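Long-range contact in leucine aminopeptidase 2 (Saccharomyces cerevisiae, PDB 2XQ0), which removes N-terminal residues, preferentially from di- and tripeptides, as a zinc aminopeptidase of the M1 family and also has low epoxide hydrolase activity in vitro: residues D297-S308 against E324-I335. Numbering follows the deposited sequence.
Sequences DVIAHELAHSWS and EGWTVYLERRII. With ZN (zinc ion), chain C; BES (2-(3-amino-2-hydroxy-4-phenyl-butyrylamino)-4-methyl-pentanoic acid), chain B.
The imidazole of His301 is sandwiched between the methyl CG2 of Thr327, centred over one face in a CH-pi contact 3.4 Å from the ring centroid, and the bestatin methyl C15, which lies toward the rim of the opposite face. Its edge meets Glu324 OE1 and Val328 CG2. The same Thr327 methyl also lies over a face of the His305 ring in a second CH-pi contact, with CG2 3.7 Å from that centroid. With CG2 anti to the backbone N and OG1 beside it (chi1 -59°), Thr327 drives its methyl between the two imidazoles, a knob in the hole formed by His301, Ala304, His305 and Ser308. Both rings present NE2 to the zinc, at 2.2 Å from His301 NE2 and 2.0 Å from His305 NE2. Glu324 gives OE1 as the third protein ligand, and bestatin O2 and O3 complete the site. This is the HExxH zinc site of M1 peptidases, two histidines and the proton acceptor Glu302 on helix 297-311 and the distal glutamate on helix 321-339; the short segments run at 123° with axes 8.4 Å apart. In the second shell, Glu331, extended beyond CG, accepts a nearly straight bond from His301 ND1 to OE1 (2.7 Å). The acceptor lies in the imidazole plane, but the carboxylate is turned 84° to the ring and is met from above its own plane. An alanine in place of Glu331 would leave His301 ND1 without this acceptor and is likely to let the zinc-bound ring turn more easily. On the other histidine, ND1 of His305 donates to Ser308 O of its own helix (2.9 Å). Beyond the metal, Ala304 CB packs on Leu330 CB at 3.8 Å, while Ala300 rests against Ile334 and Ile335.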
loop_
_atom_site.group_PDB
_atom_site.type_symbol
_atom_site.label_atom_id
_atom_site.label_comp_id
_atom_site.label_asym_id
_atom_site.label_seq_id
_atom_site.Cartn_x
_atom_site.Cartn_y
_atom_site.Cartn_z
ATOM N N ASP A 297 12.182 5.327 -0.487
ATOM C CA ASP A 297 11.151 5.971 -1.271
ATOM C C ASP A 297 9.777 5.438 -0.838
ATOM O O ASP A 297 8.764 6.135 -0.941
ATOM C CB ASP A 297 11.421 5.752 -2.750
ATOM C CG ASP A 297 12.877 6.024 -3.112
ATOM O OD1 ASP A 297 13.591 6.647 -2.287
ATOM O OD2 ASP A 297 13.310 5.607 -4.212
ATOM N N VAL A 298 9.742 4.215 -0.324
ATOM C CA VAL A 298 8.500 3.704 0.234
ATOM C C VAL A 298 8.004 4.662 1.307
ATOM O O VAL A 298 6.796 4.738 1.577
ATOM C CB VAL A 298 8.654 2.296 0.848
ATOM C CG1 VAL A 298 7.343 1.868 1.522
ATOM C CG2 VAL A 298 9.073 1.285 -0.225
ATOM N N ILE A 299 8.937 5.373 1.940
ATOM C CA ILE A 299 8.549 6.386 2.916
ATOM C C ILE A 299 8.051 7.686 2.236
ATOM O O ILE A 299 7.143 8.316 2.728
ATOM C CB ILE A 299 9.649 6.686 3.952
ATOM C CG1 ILE A 299 10.089 5.407 4.676
ATOM C CG2 ILE A 299 9.112 7.652 4.995
ATOM C CD1 ILE A 299 8.992 4.814 5.574
ATOM N N ALA A 300 8.644 8.084 1.114
ATOM C CA ALA A 300 8.094 9.198 0.342
ATOM C C ALA A 300 6.670 8.884 -0.106
ATOM O O ALA A 300 5.822 9.771 -0.179
ATOM C CB ALA A 300 8.968 9.496 -0.846
ATOM N N HIS A 301 6.417 7.617 -0.428
ATOM C CA HIS A 301 5.076 7.162 -0.780
ATOM C C HIS A 301 4.078 7.341 0.363
ATOM O O HIS A 301 3.094 8.031 0.214
ATOM C CB HIS A 301 5.087 5.702 -1.246
ATOM C CG HIS A 301 3.769 5.256 -1.802
ATOM N ND1 HIS A 301 3.446 5.376 -3.134
ATOM C CD2 HIS A 301 2.673 4.743 -1.192
ATOM C CE1 HIS A 301 2.209 4.939 -3.329
ATOM N NE2 HIS A 301 1.719 4.554 -2.164
ATOM N N GLU A 302 4.329 6.713 1.508
ATOM C CA GLU A 302 3.407 6.827 2.634
ATOM C C GLU A 302 3.279 8.281 3.071
ATOM O O GLU A 302 2.218 8.716 3.503
ATOM C CB GLU A 302 3.895 6.016 3.832
ATOM C CG GLU A 302 4.292 4.576 3.520
ATOM C CD GLU A 302 3.176 3.791 2.888
ATOM O OE1 GLU A 302 3.472 2.749 2.265
ATOM O OE2 GLU A 302 2.004 4.220 2.998
ATOM N N LEU A 303 4.368 9.035 2.975
ATOM C CA LEU A 303 4.318 10.443 3.342
ATOM C C LEU A 303 3.382 11.227 2.425
ATOM O O LEU A 303 2.644 12.082 2.888
ATOM C CB LEU A 303 5.704 11.060 3.231
ATOM C CG LEU A 303 5.743 12.589 3.334
ATOM C CD1 LEU A 303 5.298 13.026 4.720
ATOM C CD2 LEU A 303 7.163 13.072 3.046
ATOM N N ALA A 304 3.444 10.979 1.120
ATOM C CA ALA A 304 2.576 11.714 0.192
ATOM C C ALA A 304 1.094 11.430 0.470
ATOM O O ALA A 304 0.234 12.305 0.281
ATOM C CB ALA A 304 2.933 11.406 -1.254
ATOM N N HIS A 305 0.788 10.227 0.954
ATOM C CA HIS A 305 -0.582 9.877 1.339
ATOM C C HIS A 305 -1.165 10.868 2.343
ATOM O O HIS A 305 -2.389 11.089 2.396
ATOM C CB HIS A 305 -0.649 8.471 1.934
ATOM C CG HIS A 305 -0.908 7.406 0.924
ATOM N ND1 HIS A 305 -1.982 7.450 0.065
ATOM C CD2 HIS A 305 -0.244 6.252 0.650
ATOM C CE1 HIS A 305 -1.956 6.379 -0.718
ATOM N NE2 HIS A 305 -0.914 5.642 -0.380
ATOM N N SER A 306 -0.296 11.487 3.128
ATOM C CA SER A 306 -0.774 12.459 4.123
ATOM C C SER A 306 -1.707 13.439 3.433
ATOM O O SER A 306 -2.739 13.821 3.985
ATOM C CB SER A 306 0.391 13.200 4.784
ATOM O OG SER A 306 1.199 12.283 5.485
ATOM N N TRP A 307 -1.359 13.818 2.207
ATOM C CA TRP A 307 -2.243 14.642 1.376
ATOM C C TRP A 307 -3.257 13.828 0.551
ATOM O O TRP A 307 -4.470 13.999 0.702
ATOM C CB TRP A 307 -1.414 15.565 0.471
ATOM C CG TRP A 307 -0.655 16.621 1.225
ATOM C CD1 TRP A 307 -1.077 17.898 1.497
ATOM C CD2 TRP A 307 0.655 16.504 1.798
ATOM N NE1 TRP A 307 -0.122 18.570 2.213
ATOM C CE2 TRP A 307 0.956 17.744 2.409
ATOM C CE3 TRP A 307 1.599 15.471 1.867
ATOM C CZ2 TRP A 307 2.155 17.982 3.065
ATOM C CZ3 TRP A 307 2.799 15.711 2.523
ATOM C CH2 TRP A 307 3.063 16.961 3.117
ATOM N N SER A 308 -2.764 12.942 -0.314
ATOM C CA SER A 308 -3.625 12.222 -1.239
ATOM C C SER A 308 -4.019 10.893 -0.653
ATOM O O SER A 308 -3.309 9.914 -0.781
ATOM C CB SER A 308 -2.912 11.991 -2.571
ATOM O OG SER A 308 -1.607 11.498 -2.329
ATOM N N GLU A 324 -4.277 6.402 -4.913
ATOM C CA GLU A 324 -2.974 5.835 -5.280
ATOM C C GLU A 324 -2.292 6.507 -6.479
ATOM O O GLU A 324 -1.072 6.590 -6.521
ATOM C CB GLU A 324 -3.073 4.324 -5.498
ATOM C CG GLU A 324 -3.465 3.529 -4.243
ATOM C CD GLU A 324 -2.466 3.665 -3.095
ATOM O OE1 GLU A 324 -1.316 4.109 -3.324
ATOM O OE2 GLU A 324 -2.826 3.313 -1.952
ATOM N N GLY A 325 -3.064 6.976 -7.449
ATOM C CA GLY A 325 -2.487 7.656 -8.611
ATOM C C GLY A 325 -1.871 8.989 -8.233
ATOM O O GLY A 325 -0.723 9.312 -8.593
ATOM N N TRP A 326 -2.614 9.777 -7.478
ATOM C CA TRP A 326 -2.037 11.003 -6.936
ATOM C C TRP A 326 -0.783 10.722 -6.094
ATOM O O TRP A 326 0.261 11.375 -6.275
ATOM C CB TRP A 326 -3.090 11.748 -6.098
ATOM C CG TRP A 326 -3.856 12.743 -6.903
ATOM C CD1 TRP A 326 -5.169 12.685 -7.266
ATOM C CD2 TRP A 326 -3.341 13.958 -7.445
ATOM N NE1 TRP A 326 -5.505 13.798 -8.005
ATOM C CE2 TRP A 326 -4.398 14.595 -8.125
ATOM C CE3 TRP A 326 -2.086 14.570 -7.421
ATOM C CZ2 TRP A 326 -4.236 15.809 -8.784
ATOM C CZ3 TRP A 326 -1.930 15.786 -8.081
ATOM C CH2 TRP A 326 -2.991 16.388 -8.741
ATOM N N THR A 327 -0.880 9.756 -5.170
ATOM C CA THR A 327 0.262 9.424 -4.298
ATOM C C THR A 327 1.520 9.087 -5.100
ATOM O O THR A 327 2.591 9.591 -4.799
ATOM C CB THR A 327 -0.071 8.292 -3.314
ATOM O OG1 THR A 327 -1.185 8.705 -2.505
ATOM C CG2 THR A 327 1.144 7.941 -2.414
ATOM N N VAL A 328 1.386 8.241 -6.116
ATOM C CA VAL A 328 2.532 7.838 -6.917
ATOM C C VAL A 328 3.071 9.079 -7.637
ATOM O O VAL A 328 4.288 9.269 -7.738
ATOM C CB VAL A 328 2.170 6.693 -7.934
ATOM C CG1 VAL A 328 3.357 6.395 -8.872
ATOM C CG2 VAL A 328 1.773 5.392 -7.195
ATOM N N TYR A 329 2.159 9.926 -8.121
ATOM C CA TYR A 329 2.544 11.189 -8.765
ATOM C C TYR A 329 3.323 12.070 -7.790
ATOM O O TYR A 329 4.463 12.505 -8.064
ATOM C CB TYR A 329 1.322 11.938 -9.364
ATOM C CG TYR A 329 1.733 13.282 -9.929
ATOM C CD1 TYR A 329 2.309 13.383 -11.192
ATOM C CD2 TYR A 329 1.612 14.433 -9.169
ATOM C CE1 TYR A 329 2.730 14.606 -11.689
ATOM C CE2 TYR A 329 2.034 15.634 -9.646
ATOM C CZ TYR A 329 2.600 15.717 -10.902
ATOM O OH TYR A 329 3.023 16.929 -11.373
ATOM N N LEU A 330 2.733 12.312 -6.629
ATOM C CA LEU A 330 3.394 13.134 -5.618
ATOM C C LEU A 330 4.739 12.565 -5.128
ATOM O O LEU A 330 5.705 13.294 -5.012
ATOM C CB LEU A 330 2.458 13.401 -4.437
ATOM C CG LEU A 330 1.253 14.275 -4.808
ATOM C CD1 LEU A 330 0.230 14.318 -3.658
ATOM C CD2 LEU A 330 1.701 15.692 -5.223
ATOM N N GLU A 331 4.781 11.265 -4.854
ATOM C CA GLU A 331 5.994 10.547 -4.465
ATOM C C GLU A 331 7.118 10.828 -5.459
ATOM O O GLU A 331 8.237 11.171 -5.077
ATOM C CB GLU A 331 5.693 9.041 -4.460
ATOM C CG GLU A 331 6.892 8.099 -4.287
ATOM C CD GLU A 331 6.517 6.637 -4.570
ATOM O OE1 GLU A 331 5.324 6.343 -4.871
ATOM O OE2 GLU A 331 7.423 5.775 -4.492
ATOM N N ARG A 332 6.812 10.674 -6.744
ATOM C CA ARG A 332 7.787 10.904 -7.794
ATOM C C ARG A 332 8.180 12.382 -7.935
ATOM O O ARG A 332 9.309 12.671 -8.287
ATOM C CB ARG A 332 7.373 10.254 -9.106
ATOM C CG ARG A 332 7.400 8.726 -8.991
ATOM C CD ARG A 332 6.975 8.024 -10.240
ATOM N NE ARG A 332 7.016 6.587 -10.004
ATOM C CZ ARG A 332 6.239 5.697 -10.608
ATOM N NH1 ARG A 332 5.337 6.086 -11.506
ATOM N NH2 ARG A 332 6.352 4.420 -10.295
ATOM N N ARG A 333 7.284 13.308 -7.617
ATOM C CA ARG A 333 7.691 14.723 -7.520
ATOM C C ARG A 333 8.710 14.941 -6.365
ATOM O O ARG A 333 9.676 15.706 -6.493
ATOM C CB ARG A 333 6.461 15.625 -7.340
ATOM C CG ARG A 333 5.569 15.750 -8.586
ATOM C CD ARG A 333 6.261 16.510 -9.743
ATOM N NE ARG A 333 6.741 17.816 -9.289
ATOM C CZ ARG A 333 5.975 18.900 -9.209
ATOM N NH1 ARG A 333 4.696 18.856 -9.571
ATOM N NH2 ARG A 333 6.488 20.030 -8.765
ATOM N N ILE A 334 8.505 14.266 -5.237
ATOM C CA ILE A 334 9.422 14.403 -4.101
ATOM C C ILE A 334 10.818 13.923 -4.481
ATOM O O ILE A 334 11.802 14.653 -4.328
ATOM C CB ILE A 334 8.906 13.666 -2.852
ATOM C CG1 ILE A 334 7.671 14.390 -2.298
ATOM C CG2 ILE A 334 9.975 13.570 -1.781
ATOM C CD1 ILE A 334 6.811 13.514 -1.379
ATOM N N ILE A 335 10.911 12.712 -5.022
ATOM C CA ILE A 335 12.211 12.176 -5.360
ATOM C C ILE A 335 12.830 12.955 -6.517
ATOM O O ILE A 335 14.046 13.076 -6.616
ATOM C CB ILE A 335 12.178 10.639 -5.676
ATOM C CG1 ILE A 335 11.714 10.368 -7.100
ATOM C CG2 ILE A 335 11.359 9.872 -4.631
ATOM C CD1 ILE A 335 11.545 8.878 -7.425
HETATM ZN ZN ZN C . -0.251 3.970 -1.360
HETATM N N2 BES B . -2.048 1.317 1.828
HETATM C C1 BES B . -1.326 0.964 0.624
HETATM C C6 BES B . -1.234 -0.558 0.492
HETATM C C7 BES B . -2.616 -1.151 0.333
HETATM C C8 BES B . -3.510 -0.585 -0.570
HETATM C C12 BES B . -3.002 -2.247 1.098
HETATM C C9 BES B . -4.784 -1.121 -0.715
HETATM C C11 BES B . -4.279 -2.783 0.953
HETATM C C10 BES B . -5.170 -2.221 0.045
HETATM C C2 BES B . 0.080 1.577 0.622
HETATM O O2 BES B . 0.112 3.005 0.762
HETATM C C3 BES B . 0.724 1.191 -0.668
HETATM O O3 BES B . 0.377 1.693 -1.739
HETATM N N1 BES B . 1.648 0.260 -0.464
HETATM C C4 BES B . 2.499 -0.389 -1.439
HETATM C C13 BES B . 3.799 0.400 -1.352
HETATM C C14 BES B . 4.275 0.909 -2.706
HETATM C C15 BES B . 5.222 2.089 -2.519
HETATM C C16 BES B . 3.109 1.280 -3.619
HETATM C C5 BES B . 2.739 -1.783 -0.934
HETATM O O1 BES B . 3.007 -2.689 -1.755
HETATM O O4 BES B . 2.654 -1.988 0.303
#